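Local atomic coordinates of choline dehydrogenase and related flavoproteins (Aspergillus oryzae, PDB entry 3Q9T), a protein that oxidises formate as a flavin-dependent formate oxidase of the glucose-methanol-choline family, carrying an 8-formyl-FAD cofactor. Residues P359-Y364 with Q389-L394; D306-P311 with V421-P426; E462-S467 with M489-D494; P103-T108 with G191-L196; R425-P430 with N453-I458. All blocks are in the same frame, centred on the assembly; numbering follows the deposited sequence. Where two conformers were deposited one is given.

Contact 1 (P359-Y364 with Q389-L394); sequences PRIDKY and QPHFEL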
# COMPACT_ATOMS: atom_id res chain seq x y z
N PRO A 359 20.82 -19.97 -9.54
CA PRO A 359 20.82 -21.26 -8.86
C PRO A 359 19.46 -21.93 -8.89
O PRO A 359 18.45 -21.29 -9.17
CB PRO A 359 21.12 -20.87 -7.42
CG PRO A 359 20.40 -19.56 -7.27
CD PRO A 359 20.61 -18.85 -8.60
N ARG A 360 19.46 -23.23 -8.64
CA ARG A 360 18.26 -23.93 -8.21
C ARG A 360 18.41 -24.10 -6.70
O ARG A 360 19.52 -24.00 -6.16
CB ARG A 360 18.10 -25.28 -8.91
CG ARG A 360 17.77 -25.16 -10.41
CD ARG A 360 17.49 -26.52 -11.05
NE ARG A 360 16.37 -27.20 -10.41
CZ ARG A 360 15.13 -27.21 -10.89
NH1 ARG A 360 14.86 -26.59 -12.03
NH2 ARG A 360 14.17 -27.85 -10.24
N ILE A 361 17.30 -24.34 -6.01
CA ILE A 361 17.34 -24.46 -4.57
C ILE A 361 16.50 -25.64 -4.15
O ILE A 361 15.80 -25.61 -3.13
CB ILE A 361 16.85 -23.17 -3.89
CG1 ILE A 361 15.40 -22.88 -4.26
CG2 ILE A 361 17.74 -21.97 -4.28
CD1 ILE A 361 14.70 -22.03 -3.22
N ASP A 362 16.56 -26.70 -4.95
CA ASP A 362 15.82 -27.91 -4.66
C ASP A 362 15.97 -28.38 -3.21
O ASP A 362 15.00 -28.76 -2.55
CB ASP A 362 16.20 -29.03 -5.65
CG ASP A 362 15.86 -28.66 -7.08
OD1 ASP A 362 14.74 -29.00 -7.54
OD2 ASP A 362 16.69 -27.99 -7.74
N LYS A 363 17.18 -28.31 -2.69
CA LYS A 363 17.39 -28.92 -1.38
C LYS A 363 16.80 -28.03 -0.28
O LYS A 363 16.47 -28.51 0.79
CB LYS A 363 18.85 -29.21 -1.14
CG LYS A 363 19.66 -27.99 -0.71
CD LYS A 363 21.15 -28.28 -0.73
CE LYS A 363 21.95 -27.21 0.00
NZ LYS A 363 23.40 -27.51 -0.10
N TYR A 364 16.64 -26.74 -0.56
CA TYR A 364 15.95 -25.88 0.40
C TYR A 364 14.45 -26.13 0.31
O TYR A 364 13.75 -26.21 1.32
CB TYR A 364 16.23 -24.41 0.14
CG TYR A 364 17.64 -24.00 0.44
CD1 TYR A 364 18.68 -24.32 -0.43
CD2 TYR A 364 17.93 -23.26 1.58
CE1 TYR A 364 19.97 -23.93 -0.16
CE2 TYR A 364 19.23 -22.87 1.86
CZ TYR A 364 20.24 -23.20 0.98
OH TYR A 364 21.52 -22.81 1.28
N GLN A 389 15.25 -25.35 -15.41
CA GLN A 389 15.50 -23.90 -15.35
C GLN A 389 15.96 -23.46 -13.96
O GLN A 389 15.72 -24.16 -12.97
CB GLN A 389 14.22 -23.13 -15.69
CG GLN A 389 13.62 -23.40 -17.06
CD GLN A 389 12.37 -24.28 -16.99
OE1 GLN A 389 11.37 -24.00 -17.66
NE2 GLN A 389 12.43 -25.34 -16.18
N PRO A 390 16.59 -22.28 -13.87
CA PRO A 390 16.94 -21.75 -12.55
C PRO A 390 15.68 -21.53 -11.73
O PRO A 390 14.58 -21.50 -12.29
CB PRO A 390 17.56 -20.39 -12.86
CG PRO A 390 17.96 -20.46 -14.30
CD PRO A 390 16.99 -21.37 -14.96
N HIS A 391 15.83 -21.37 -10.42
CA HIS A 391 14.76 -20.84 -9.59
C HIS A 391 14.90 -19.34 -9.37
O HIS A 391 13.90 -18.62 -9.24
CB HIS A 391 14.72 -21.57 -8.25
CG HIS A 391 14.26 -22.98 -8.35
ND1 HIS A 391 14.86 -24.01 -7.66
CD2 HIS A 391 13.24 -23.53 -9.05
CE1 HIS A 391 14.23 -25.14 -7.93
NE2 HIS A 391 13.25 -24.88 -8.78
N PHE A 392 16.14 -18.86 -9.33
CA PHE A 392 16.39 -17.44 -9.05
C PHE A 392 17.42 -16.82 -9.96
O PHE A 392 18.26 -17.51 -10.52
CB PHE A 392 16.84 -17.24 -7.60
CG PHE A 392 15.76 -17.52 -6.60
CD1 PHE A 392 14.99 -16.48 -6.09
CD2 PHE A 392 15.49 -18.82 -6.19
CE1 PHE A 392 13.97 -16.74 -5.18
CE2 PHE A 392 14.48 -19.10 -5.28
CZ PHE A 392 13.71 -18.05 -4.77
N GLU A 393 17.30 -15.51 -10.12
CA GLU A 393 18.44 -14.68 -10.50
C GLU A 393 18.82 -13.93 -9.25
O GLU A 393 17.99 -13.22 -8.66
CB GLU A 393 18.11 -13.70 -11.64
CG GLU A 393 19.15 -12.59 -11.76
CD GLU A 393 19.03 -11.75 -13.04
OE1 GLU A 393 19.73 -10.72 -13.15
OE2 GLU A 393 18.25 -12.12 -13.95
N LEU A 394 20.06 -14.11 -8.83
CA LEU A 394 20.60 -13.38 -7.68
C LEU A 394 21.57 -12.31 -8.15
O LEU A 394 22.68 -12.61 -8.60
CB LEU A 394 21.30 -14.35 -6.73
CG LEU A 394 20.38 -15.46 -6.25
CD1 LEU A 394 21.15 -16.47 -5.36
CD2 LEU A 394 19.19 -14.84 -5.53
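The imidazole of His-391 and the guanidinium of Arg-360 lean over one another with their planes 49° apart. His-391 NE2 sits over one face of the guanidinium, out toward its rim, and Arg-360 CG lies over one face of the imidazole. In the imidazole plane, His-391 ND1 accepts from Ile-361 N at 3.0 Å. The guanidinium edge is taken by Asp-362, gripped side-on through NE and NH2 (Arg-360 NE to Asp-362 OD2, 2.8 Å); both oxygens use their syn lone pairs. The bend of the arginine chain at chi3 (59°) folds the group back over the histidine. There Arg-360 NH1 also meets Gln-389 O at 2.7 Å, a weak, bent bond.

On the backbone, Pro-359 O accepts from His-391 N at 2.9 Å and, weakly, from Phe-392 N. Beyond this pair the contact turns apolar: Pro-359 CG packs on Leu-394 CD1 at 3.7 Å, and Ile-361 CD1 comes up at the edge of the Phe-392 ring, 3.6 Å from CE2. This joins the chain leaving strand 353-358, where it turns into helix 362-365, to the start of strand 392-397, its antiparallel neighbour in the large mixed sheet.

Since ND1 accepts a backbone proton, the proton of His-391 should sit on NE2, which bonds to Asp-382; that aspartate also salt-bridges Arg-360 NH2. Asp-362 and Asp-382 both pair with the arginine, which probably stabilises its positive charge, and the imidazole beneath it is probably neutral, its rotation fixed at both nitrogens.

Contact 2 (D306-P311 with V421-P426); sequences DHPGVP and VDLVRP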
# COMPACT_ATOMS: atom_id res chain seq x y z
N ASP A 306 5.05 -10.82 -14.10
CA ASP A 306 6.28 -10.12 -13.75
C ASP A 306 7.04 -11.01 -12.76
O ASP A 306 6.51 -12.02 -12.29
CB ASP A 306 5.92 -8.77 -13.13
CG ASP A 306 7.13 -7.82 -12.97
OD1 ASP A 306 8.25 -8.17 -13.37
OD2 ASP A 306 6.95 -6.71 -12.43
N HIS A 307 8.29 -10.65 -12.46
CA HIS A 307 9.07 -11.36 -11.44
C HIS A 307 8.98 -10.62 -10.11
O HIS A 307 9.31 -9.44 -10.06
CB HIS A 307 10.54 -11.39 -11.82
CG HIS A 307 10.87 -12.25 -13.00
ND1 HIS A 307 11.79 -11.88 -13.95
CD2 HIS A 307 10.44 -13.49 -13.35
CE1 HIS A 307 11.90 -12.83 -14.85
NE2 HIS A 307 11.10 -13.83 -14.51
N PRO A 308 8.60 -11.31 -9.02
CA PRO A 308 8.66 -10.62 -7.73
C PRO A 308 10.10 -10.66 -7.24
O PRO A 308 10.81 -11.60 -7.58
CB PRO A 308 7.77 -11.48 -6.83
CG PRO A 308 7.96 -12.87 -7.38
CD PRO A 308 8.28 -12.75 -8.86
N GLY A 309 10.53 -9.63 -6.51
CA GLY A 309 11.89 -9.58 -6.01
C GLY A 309 11.80 -9.20 -4.54
O GLY A 309 11.01 -8.34 -4.18
N VAL A 310 12.57 -9.88 -3.69
CA VAL A 310 12.81 -9.37 -2.35
C VAL A 310 14.28 -9.01 -2.18
O VAL A 310 15.11 -9.87 -1.91
CB VAL A 310 12.35 -10.36 -1.24
CG1 VAL A 310 12.79 -9.86 0.14
CG2 VAL A 310 10.84 -10.56 -1.30
N PRO A 311 14.61 -7.73 -2.35
CA PRO A 311 16.01 -7.35 -2.13
C PRO A 311 16.30 -7.22 -0.65
O PRO A 311 15.40 -6.99 0.15
CB PRO A 311 16.11 -5.97 -2.79
CG PRO A 311 14.81 -5.76 -3.53
CD PRO A 311 13.80 -6.61 -2.85
N VAL A 421 16.95 -10.66 -4.66
CA VAL A 421 16.47 -12.03 -4.77
C VAL A 421 15.23 -12.06 -5.68
O VAL A 421 14.11 -11.71 -5.28
CB VAL A 421 16.23 -12.69 -3.39
CG1 VAL A 421 15.96 -14.17 -3.54
CG2 VAL A 421 17.46 -12.50 -2.52
N ASP A 422 15.49 -12.43 -6.92
CA ASP A 422 14.50 -12.36 -7.98
C ASP A 422 13.95 -13.77 -8.27
O ASP A 422 14.68 -14.62 -8.78
CB ASP A 422 15.20 -11.78 -9.21
CG ASP A 422 14.30 -11.70 -10.42
OD1 ASP A 422 13.27 -12.40 -10.47
OD2 ASP A 422 14.66 -10.94 -11.35
N LEU A 423 12.69 -14.01 -7.94
CA LEU A 423 12.05 -15.31 -8.23
C LEU A 423 11.71 -15.31 -9.72
O LEU A 423 10.83 -14.58 -10.19
CB LEU A 423 10.78 -15.49 -7.41
CG LEU A 423 10.18 -16.84 -7.03
CD1 LEU A 423 8.66 -16.72 -7.08
CD2 LEU A 423 10.66 -18.00 -7.90
N VAL A 424 12.44 -16.13 -10.45
CA VAL A 424 12.50 -15.99 -11.89
C VAL A 424 11.48 -16.94 -12.56
O VAL A 424 11.02 -16.72 -13.68
CB VAL A 424 13.98 -16.22 -12.28
CG1 VAL A 424 14.13 -17.34 -13.25
CG2 VAL A 424 14.64 -14.91 -12.71
N ARG A 425 11.08 -17.97 -11.81
CA ARG A 425 10.07 -18.93 -12.25
C ARG A 425 8.92 -19.04 -11.24
O ARG A 425 8.76 -20.08 -10.61
CB ARG A 425 10.71 -20.30 -12.43
CG ARG A 425 11.66 -20.37 -13.63
CD ARG A 425 10.96 -20.94 -14.84
NE ARG A 425 9.75 -20.20 -15.18
CZ ARG A 425 9.71 -19.16 -16.02
NH1 ARG A 425 10.80 -18.70 -16.62
NH2 ARG A 425 8.56 -18.57 -16.25
N PRO A 426 8.13 -17.96 -11.07
CA PRO A 426 7.04 -18.01 -10.10
C PRO A 426 5.91 -18.84 -10.68
O PRO A 426 5.90 -19.07 -11.87
CB PRO A 426 6.62 -16.54 -9.98
CG PRO A 426 6.92 -15.98 -11.34
CD PRO A 426 8.16 -16.67 -11.81
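Strands 308-311 and 421-423 run antiparallel, their axes 4.7 Å apart at an angle of 162°, with Gly-309 opposite Asp-422 as a non-hydrogen-bonded pair. Leu-423 N gives to Pro-308 O at 3.1 Å and Val-310 N to Val-421 O at 2.9 Å, while Gly-309 CA adds a C-H...O contact to the same Val-421 O.

Among the side chains, His-307 points at the other strand and loses the most surface to it. Val-424 CG2 lies over one face of its ring, 4.2 Å from the centroid in a CH-pi contact, and Pro-426 CD comes to its edge. Asp-422 OD1 approaches His-307 CB to 3.2 Å, the carboxylate turned 63° against the ring; with CG anti to the backbone N (chi1 178°), this group is swung back toward the histidine. Pro-308 CG rests on Leu-423 CB at 3.8 Å. Strand 392-397 borders 415-423 in the same mixed sheet, and Thr-507 and His-510 take the polar ends of Asp-306 and His-307, the latter through ND1.

The flavin cofactor is about 8 Å from the side chain of Asp-306. Asp-422 OD1 is buried with no partner anywhere in the model, and across this contact it meets mainly carbon atoms of His-307.

Contact 3 (E462-S467 with M489-D494); sequences EGIRFS and MPLDSD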
# COMPACT_ATOMS: atom_id res chain seq x y z
N GLU A 462 12.96 -19.30 0.77
CA GLU A 462 14.11 -20.19 0.65
C GLU A 462 15.25 -19.63 -0.20
O GLU A 462 16.40 -20.04 -0.03
CB GLU A 462 13.68 -21.57 0.15
CG GLU A 462 12.77 -22.28 1.15
CD GLU A 462 13.38 -22.33 2.54
OE1 GLU A 462 14.60 -22.59 2.63
OE2 GLU A 462 12.67 -22.06 3.53
N GLY A 463 14.95 -18.70 -1.11
CA GLY A 463 16.00 -18.08 -1.92
C GLY A 463 16.73 -17.00 -1.15
O GLY A 463 17.90 -16.72 -1.40
N ILE A 464 16.02 -16.34 -0.23
CA ILE A 464 16.65 -15.49 0.75
C ILE A 464 17.55 -16.36 1.65
O ILE A 464 18.69 -16.01 1.90
CB ILE A 464 15.58 -14.75 1.60
CG1 ILE A 464 14.70 -13.88 0.70
CG2 ILE A 464 16.23 -13.89 2.68
CD1 ILE A 464 13.51 -13.23 1.44
N ARG A 465 17.06 -17.52 2.11
CA ARG A 465 17.89 -18.36 2.98
C ARG A 465 19.17 -18.80 2.24
O ARG A 465 20.27 -18.64 2.75
CB ARG A 465 17.12 -19.57 3.52
CG ARG A 465 17.81 -20.24 4.73
CD ARG A 465 17.12 -21.56 5.10
NE ARG A 465 15.67 -21.40 5.11
CZ ARG A 465 14.99 -20.79 6.07
NH1 ARG A 465 15.63 -20.27 7.12
NH2 ARG A 465 13.67 -20.68 5.98
N PHE A 466 19.01 -19.33 1.03
CA PHE A 466 20.16 -19.66 0.20
C PHE A 466 21.16 -18.50 0.10
O PHE A 466 22.36 -18.71 0.25
CB PHE A 466 19.71 -20.09 -1.20
CG PHE A 466 20.83 -20.18 -2.20
CD1 PHE A 466 21.31 -21.42 -2.61
CD2 PHE A 466 21.40 -19.04 -2.75
CE1 PHE A 466 22.33 -21.52 -3.54
CE2 PHE A 466 22.42 -19.12 -3.68
CZ PHE A 466 22.89 -20.36 -4.08
N SER A 467 20.66 -17.28 -0.13
CA SER A 467 21.55 -16.12 -0.26
C SER A 467 22.28 -15.80 1.04
O SER A 467 23.46 -15.43 1.01
CB SER A 467 20.80 -14.87 -0.75
OG SER A 467 20.16 -15.11 -1.98
N MET A 489 16.75 -10.15 9.03
CA MET A 489 15.84 -10.97 8.25
C MET A 489 15.40 -12.13 9.14
O MET A 489 16.22 -12.89 9.63
CB MET A 489 16.52 -11.46 6.96
CG MET A 489 15.59 -12.22 6.00
SD MET A 489 14.38 -11.15 5.19
CE MET A 489 15.49 -10.26 4.11
N PRO A 490 14.08 -12.26 9.37
CA PRO A 490 13.57 -13.22 10.36
C PRO A 490 13.59 -14.67 9.88
O PRO A 490 12.59 -15.37 9.95
CB PRO A 490 12.12 -12.76 10.54
CG PRO A 490 11.75 -12.19 9.19
CD PRO A 490 13.00 -11.49 8.72
N LEU A 491 14.74 -15.11 9.37
CA LEU A 491 14.84 -16.45 8.79
C LEU A 491 14.49 -17.56 9.76
O LEU A 491 14.32 -18.72 9.34
CB LEU A 491 16.24 -16.72 8.23
CG LEU A 491 16.58 -16.40 6.78
CD1 LEU A 491 15.40 -16.61 5.81
CD2 LEU A 491 17.13 -15.00 6.68
N ASP A 492 14.40 -17.25 11.05
CA ASP A 492 14.19 -18.31 12.03
C ASP A 492 12.72 -18.67 12.17
O ASP A 492 12.37 -19.64 12.85
CB ASP A 492 14.84 -17.99 13.38
CG ASP A 492 14.23 -16.76 14.08
OD1 ASP A 492 14.71 -16.44 15.19
OD2 ASP A 492 13.30 -16.13 13.56
N SER A 493 11.87 -17.92 11.48
CA SER A 493 10.43 -18.09 11.62
C SER A 493 9.72 -18.10 10.28
O SER A 493 9.66 -17.08 9.58
CB SER A 493 9.84 -16.98 12.51
OG SER A 493 8.43 -16.95 12.45
N ASP A 494 9.16 -19.25 9.92
CA ASP A 494 8.40 -19.33 8.68
C ASP A 494 7.32 -18.27 8.69
O ASP A 494 7.05 -17.63 7.67
CB ASP A 494 7.80 -20.72 8.51
CG ASP A 494 8.84 -21.75 8.09
OD1 ASP A 494 10.01 -21.35 7.88
OD2 ASP A 494 8.51 -22.94 7.95
O HOH W 1 12.03 -19.30 7.88
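Arg-465 and Leu-491 pass each other in opposite directions, and here the packing is close. Leu-491 CD1 lies over one face of the guanidinium, 3.9 Å from NH1, and also touches Arg-465 CB. This holds for the arginine conformer described; a second one is present in the model. Deeper in, Ile-464 CG2 meets Met-489 CG at 3.8 Å, the two side chains crossing at about a right angle. The methionine is bent at chi2 (71°) and chi3, which brings Met-489 CE to 4.0 Å from Ile-464 CG2. Ile-464 also touches Val-310 and Met-489 touches Phe-312, both of strand 308-316.

The segment 489-494 is an irregular connection between strand 481-485 and helix 494-504. It makes a type I turn from Pro-490 to Ser-493, and Ser-493 then caps the following helix through Glu-496 N. One straight bond ties this turn to the side of helix 454-473: Arg-465 NH1 to Leu-491 O, 3.0 Å at 171°, with the oxygen in the guanidinium plane. Glu-462, one turn back on the helix, holds the other edge side-on through NE and NH2 and so fixes how the group is turned.

Toward solvent the fit is looser. Asp-494 OD1 stays 4.2 Å from Arg-465 NH2, too far for a salt bridge, and a water fills in between them: it accepts from NH2 at 2.9 Å and donates to Asp-494 OD1 and to Leu-491 O.

Contact 4 (P103-T108 with G191-L196); sequences PGHKAT and GEMDGL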
# COMPACT_ATOMS: atom_id res chain seq x y z
N PRO A 103 19.57 -13.73 -22.00
CA PRO A 103 18.40 -14.19 -22.76
C PRO A 103 17.41 -15.03 -21.96
O PRO A 103 16.20 -14.79 -22.07
CB PRO A 103 19.02 -15.05 -23.86
CG PRO A 103 20.26 -15.60 -23.23
CD PRO A 103 20.79 -14.46 -22.39
N GLY A 104 17.90 -16.03 -21.22
CA GLY A 104 17.02 -16.97 -20.56
C GLY A 104 17.25 -18.42 -20.98
O GLY A 104 18.13 -18.73 -21.77
N HIS A 105 16.42 -19.32 -20.45
CA HIS A 105 16.68 -20.74 -20.54
C HIS A 105 15.97 -21.32 -21.75
O HIS A 105 14.83 -20.99 -22.03
CB HIS A 105 16.23 -21.42 -19.25
CG HIS A 105 16.73 -22.82 -19.09
ND1 HIS A 105 16.12 -23.90 -19.69
CD2 HIS A 105 17.78 -23.32 -18.38
CE1 HIS A 105 16.77 -25.01 -19.35
NE2 HIS A 105 17.78 -24.68 -18.56
N LYS A 106 16.68 -22.17 -22.49
CA LYS A 106 16.14 -22.80 -23.69
C LYS A 106 14.80 -23.52 -23.47
O LYS A 106 13.90 -23.42 -24.28
CB LYS A 106 17.19 -23.79 -24.26
CG LYS A 106 16.66 -24.78 -25.31
CD LYS A 106 17.82 -25.59 -25.91
CE LYS A 106 17.37 -26.94 -26.44
NZ LYS A 106 16.25 -26.86 -27.42
N ALA A 107 14.68 -24.24 -22.37
CA ALA A 107 13.46 -24.99 -22.12
C ALA A 107 12.25 -24.06 -22.04
O ALA A 107 11.14 -24.44 -22.39
CB ALA A 107 13.59 -25.79 -20.85
N THR A 108 12.49 -22.85 -21.57
CA THR A 108 11.40 -21.91 -21.37
C THR A 108 10.92 -21.35 -22.70
O THR A 108 9.72 -21.28 -22.98
CB THR A 108 11.80 -20.79 -20.41
OG1 THR A 108 11.97 -21.34 -19.09
CG2 THR A 108 10.73 -19.71 -20.36
N GLY A 191 21.17 -21.46 -23.84
CA GLY A 191 20.04 -22.15 -23.24
C GLY A 191 20.28 -22.74 -21.86
O GLY A 191 19.34 -23.20 -21.21
N GLU A 192 21.54 -22.75 -21.44
CA GLU A 192 21.92 -23.27 -20.14
C GLU A 192 22.34 -22.09 -19.32
O GLU A 192 23.02 -21.19 -19.83
CB GLU A 192 23.13 -24.21 -20.25
CG GLU A 192 22.99 -25.29 -21.28
CD GLU A 192 22.57 -26.61 -20.67
OE1 GLU A 192 23.23 -27.62 -20.98
OE2 GLU A 192 21.59 -26.61 -19.89
N MET A 193 21.99 -22.08 -18.04
CA MET A 193 22.37 -20.94 -17.21
C MET A 193 22.65 -21.26 -15.73
O MET A 193 22.68 -20.36 -14.91
CB MET A 193 21.33 -19.82 -17.35
CG MET A 193 19.88 -20.27 -17.21
SD MET A 193 18.71 -19.00 -17.80
CE MET A 193 19.28 -17.58 -16.86
N ASP A 194 22.91 -22.52 -15.41
CA ASP A 194 23.16 -22.89 -14.01
C ASP A 194 24.51 -22.38 -13.45
O ASP A 194 25.57 -22.85 -13.85
CB ASP A 194 23.06 -24.41 -13.83
CG ASP A 194 23.09 -24.83 -12.38
OD1 ASP A 194 22.61 -24.08 -11.51
OD2 ASP A 194 23.60 -25.93 -12.09
N GLY A 195 24.46 -21.43 -12.53
CA GLY A 195 25.67 -20.98 -11.86
C GLY A 195 25.86 -19.48 -11.68
O GLY A 195 25.00 -18.67 -12.04
N LEU A 196 27.01 -19.12 -11.13
CA LEU A 196 27.42 -17.73 -10.97
C LEU A 196 28.21 -17.29 -12.20
O LEU A 196 29.16 -17.97 -12.60
CB LEU A 196 28.28 -17.58 -9.72
CG LEU A 196 28.66 -16.14 -9.39
CD1 LEU A 196 27.45 -15.37 -8.83
CD2 LEU A 196 29.82 -16.13 -8.40
O HOH W 2 20.93 -18.97 -22.71
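The chi1 of His-105 (-166°) places CG opposite the backbone N, which turns a face of the imidazole to Gly-191 O, and Met-193, with chi1 at 48° and CG wedged between its backbone N and carbonyl carbon, sends its sulfur to the same histidine. Gly-191 O stands 3.2 Å above the ring plane, over its centre, and accepts from Lys-106 N at 3.1 Å; the donor arrives well to the side of the carbonyl, with a C=O...N angle of 108°. Met-193 SD lies at the edge of the His-105 ring, 5.4 Å from the centroid, and touches His-105 N at 3.5 Å. Lys-106 CB presses on Gly-191 CA at 3.4 Å, tighter than usual. A water accepts from Gly-191 N at 2.7 Å and lies 3.0 Å from Gly-104 O.

The histidine's ND1 accepts from Ala-107 N, and Asp-551 takes the His-105 backbone N-H. This is a side-chain N-cap: His-105 opens helix 106-110, and the loop leading into strand 195-204 packs against that helix start, with the flavin cofactor about 10 Å from Gly-104.

Contact 5 (R425-P430 with N453-I458); sequences RPISDP and NDLDII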
# COMPACT_ATOMS: atom_id res chain seq x y z
N ARG A 425 11.08 -17.97 -11.81
CA ARG A 425 10.07 -18.93 -12.25
C ARG A 425 8.92 -19.04 -11.24
O ARG A 425 8.76 -20.08 -10.61
CB ARG A 425 10.71 -20.30 -12.43
CG ARG A 425 11.66 -20.37 -13.63
CD ARG A 425 10.96 -20.94 -14.84
NE ARG A 425 9.75 -20.20 -15.18
CZ ARG A 425 9.71 -19.16 -16.02
NH1 ARG A 425 10.80 -18.70 -16.62
NH2 ARG A 425 8.56 -18.57 -16.25
N PRO A 426 8.13 -17.96 -11.07
CA PRO A 426 7.04 -18.01 -10.10
C PRO A 426 5.91 -18.84 -10.68
O PRO A 426 5.90 -19.07 -11.87
CB PRO A 426 6.62 -16.54 -9.98
CG PRO A 426 6.92 -15.98 -11.34
CD PRO A 426 8.16 -16.67 -11.81
N ILE A 427 4.97 -19.28 -9.86
CA ILE A 427 3.82 -20.00 -10.39
C ILE A 427 2.50 -19.33 -10.03
O ILE A 427 1.44 -19.87 -10.34
CB ILE A 427 3.77 -21.43 -9.87
CG1 ILE A 427 3.75 -21.41 -8.34
CG2 ILE A 427 4.93 -22.23 -10.47
CD1 ILE A 427 3.31 -22.72 -7.70
N SER A 428 2.56 -18.18 -9.37
CA SER A 428 1.34 -17.41 -9.13
C SER A 428 0.65 -17.07 -10.46
O SER A 428 1.33 -16.82 -11.46
CB SER A 428 1.64 -16.12 -8.35
OG SER A 428 1.97 -16.42 -7.01
N ASP A 429 -0.68 -17.08 -10.47
CA ASP A 429 -1.44 -16.62 -11.62
C ASP A 429 -1.02 -15.19 -11.98
O ASP A 429 -0.54 -14.46 -11.12
CB ASP A 429 -2.94 -16.64 -11.32
CG ASP A 429 -3.53 -18.05 -11.36
OD1 ASP A 429 -2.90 -18.95 -11.93
OD2 ASP A 429 -4.63 -18.24 -10.81
N PRO A 430 -1.22 -14.80 -13.24
CA PRO A 430 -0.93 -13.45 -13.72
C PRO A 430 -1.86 -12.41 -13.12
O PRO A 430 -2.95 -12.74 -12.66
CB PRO A 430 -1.19 -13.54 -15.23
CG PRO A 430 -2.08 -14.72 -15.39
CD PRO A 430 -1.70 -15.68 -14.32
N ASN A 453 -0.03 -17.34 -5.17
CA ASN A 453 0.15 -18.72 -4.72
C ASN A 453 1.16 -18.78 -3.56
O ASN A 453 2.26 -18.23 -3.67
CB ASN A 453 0.61 -19.59 -5.90
CG ASN A 453 0.62 -21.08 -5.57
OD1 ASN A 453 1.00 -21.49 -4.48
ND2 ASN A 453 0.20 -21.91 -6.54
N ASP A 454 0.79 -19.43 -2.46
CA ASP A 454 1.69 -19.58 -1.30
C ASP A 454 3.05 -20.23 -1.61
O ASP A 454 4.07 -19.88 -1.00
CB ASP A 454 1.00 -20.37 -0.20
CG ASP A 454 -0.01 -19.54 0.59
OD1 ASP A 454 -0.25 -18.36 0.24
OD2 ASP A 454 -0.56 -20.09 1.56
N LEU A 455 3.07 -21.18 -2.54
CA LEU A 455 4.35 -21.82 -2.93
C LEU A 455 5.40 -20.78 -3.31
O LEU A 455 6.57 -20.96 -3.01
CB LEU A 455 4.16 -22.78 -4.09
CG LEU A 455 4.19 -24.30 -3.93
CD1 LEU A 455 5.18 -24.91 -4.95
CD2 LEU A 455 4.48 -24.77 -2.50
N ASP A 456 4.98 -19.70 -3.98
CA ASP A 456 5.90 -18.62 -4.36
C ASP A 456 6.52 -17.97 -3.14
O ASP A 456 7.68 -17.56 -3.16
CB ASP A 456 5.18 -17.54 -5.20
CG ASP A 456 5.16 -17.86 -6.70
OD1 ASP A 456 5.71 -18.90 -7.10
OD2 ASP A 456 4.59 -17.05 -7.47
N ILE A 457 5.73 -17.82 -2.08
CA ILE A 457 6.24 -17.24 -0.84
C ILE A 457 7.31 -18.18 -0.26
O ILE A 457 8.37 -17.75 0.18
CB ILE A 457 5.11 -17.03 0.22
CG1 ILE A 457 4.07 -16.03 -0.30
CG2 ILE A 457 5.69 -16.58 1.55
CD1 ILE A 457 2.91 -15.77 0.68
N ILE A 458 7.02 -19.47 -0.29
CA ILE A 458 7.94 -20.47 0.24
C ILE A 458 9.26 -20.48 -0.53
O ILE A 458 10.33 -20.54 0.06
CB ILE A 458 7.30 -21.88 0.25
CG1 ILE A 458 6.23 -21.93 1.33
CG2 ILE A 458 8.35 -22.97 0.46
CD1 ILE A 458 5.13 -22.90 1.06
O HOH W 3 -0.85 -20.66 -9.06
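The hydrogen bonds centre on the carboxylate of Asp-456. Asp-456 OD1 takes Ile-427 N through the syn lone pair at 2.9 Å. Asp-456 OD2 is gripped twice by Ser-428, by the backbone N at 3.0 Å and by OG at 2.7 Å, both from the same face and well above the carboxylate plane. With that proton given to the aspartate, Ser-428 OG in turn accepts Asn-453 N at 2.9 Å in a nearly straight bond (172°). The serine torsion, chi1 -72°, holds OG beside its own backbone N, letting both donors converge on one oxygen. Three donors on one carboxylate probably steady its negative charge.

Capping comes from Asn-453: OD1 accepts Leu-455 N at 2.9 Å, making it the N-cap of helix 454-473. The other amide atom, Asn-453 ND2, gives to a water at 3.0 Å, and this water donates to Ile-427 O, bridging the two segments.

Apolar contact is carried by Ile-427, whose CD1 reaches Leu-455 CB at 3.7 Å. Van der Waals contacts with polar groups add to it: Ile-427 CD1 lies against the Asn-453 amide, and Pro-426 CB is near Asp-456 OD2.

The loop between strands 415-423 and 431-434 is thus tied to the first turn of helix 454-473. Leu-455 of that turn also packs on helix 369-377, while Ile-457 faces helix 494-504.

Contacts 1 and 2 are the buried pair and build adjacent parts of one mixed sheet: strands 392-397 and 415-423 are neighbours, joined where Glu-393 N meets Asp-422 O at 3.1 Å. Contacts 3, 4 and 5 are only partly buried, and each includes a bridging water. Contacts 3 and 5 use successive portions of helix 454-473, with centres about 17 Å apart; contact 5 relies on a carboxylate at the helix start, contact 3 on an arginine further along. Contact 4 reaches the same sheet through strand 195-204 and meets contact 1 where Pro-390 packs on Met-193. Contact 2 is mostly strand pairing, whereas contact 1 adds a charged cluster.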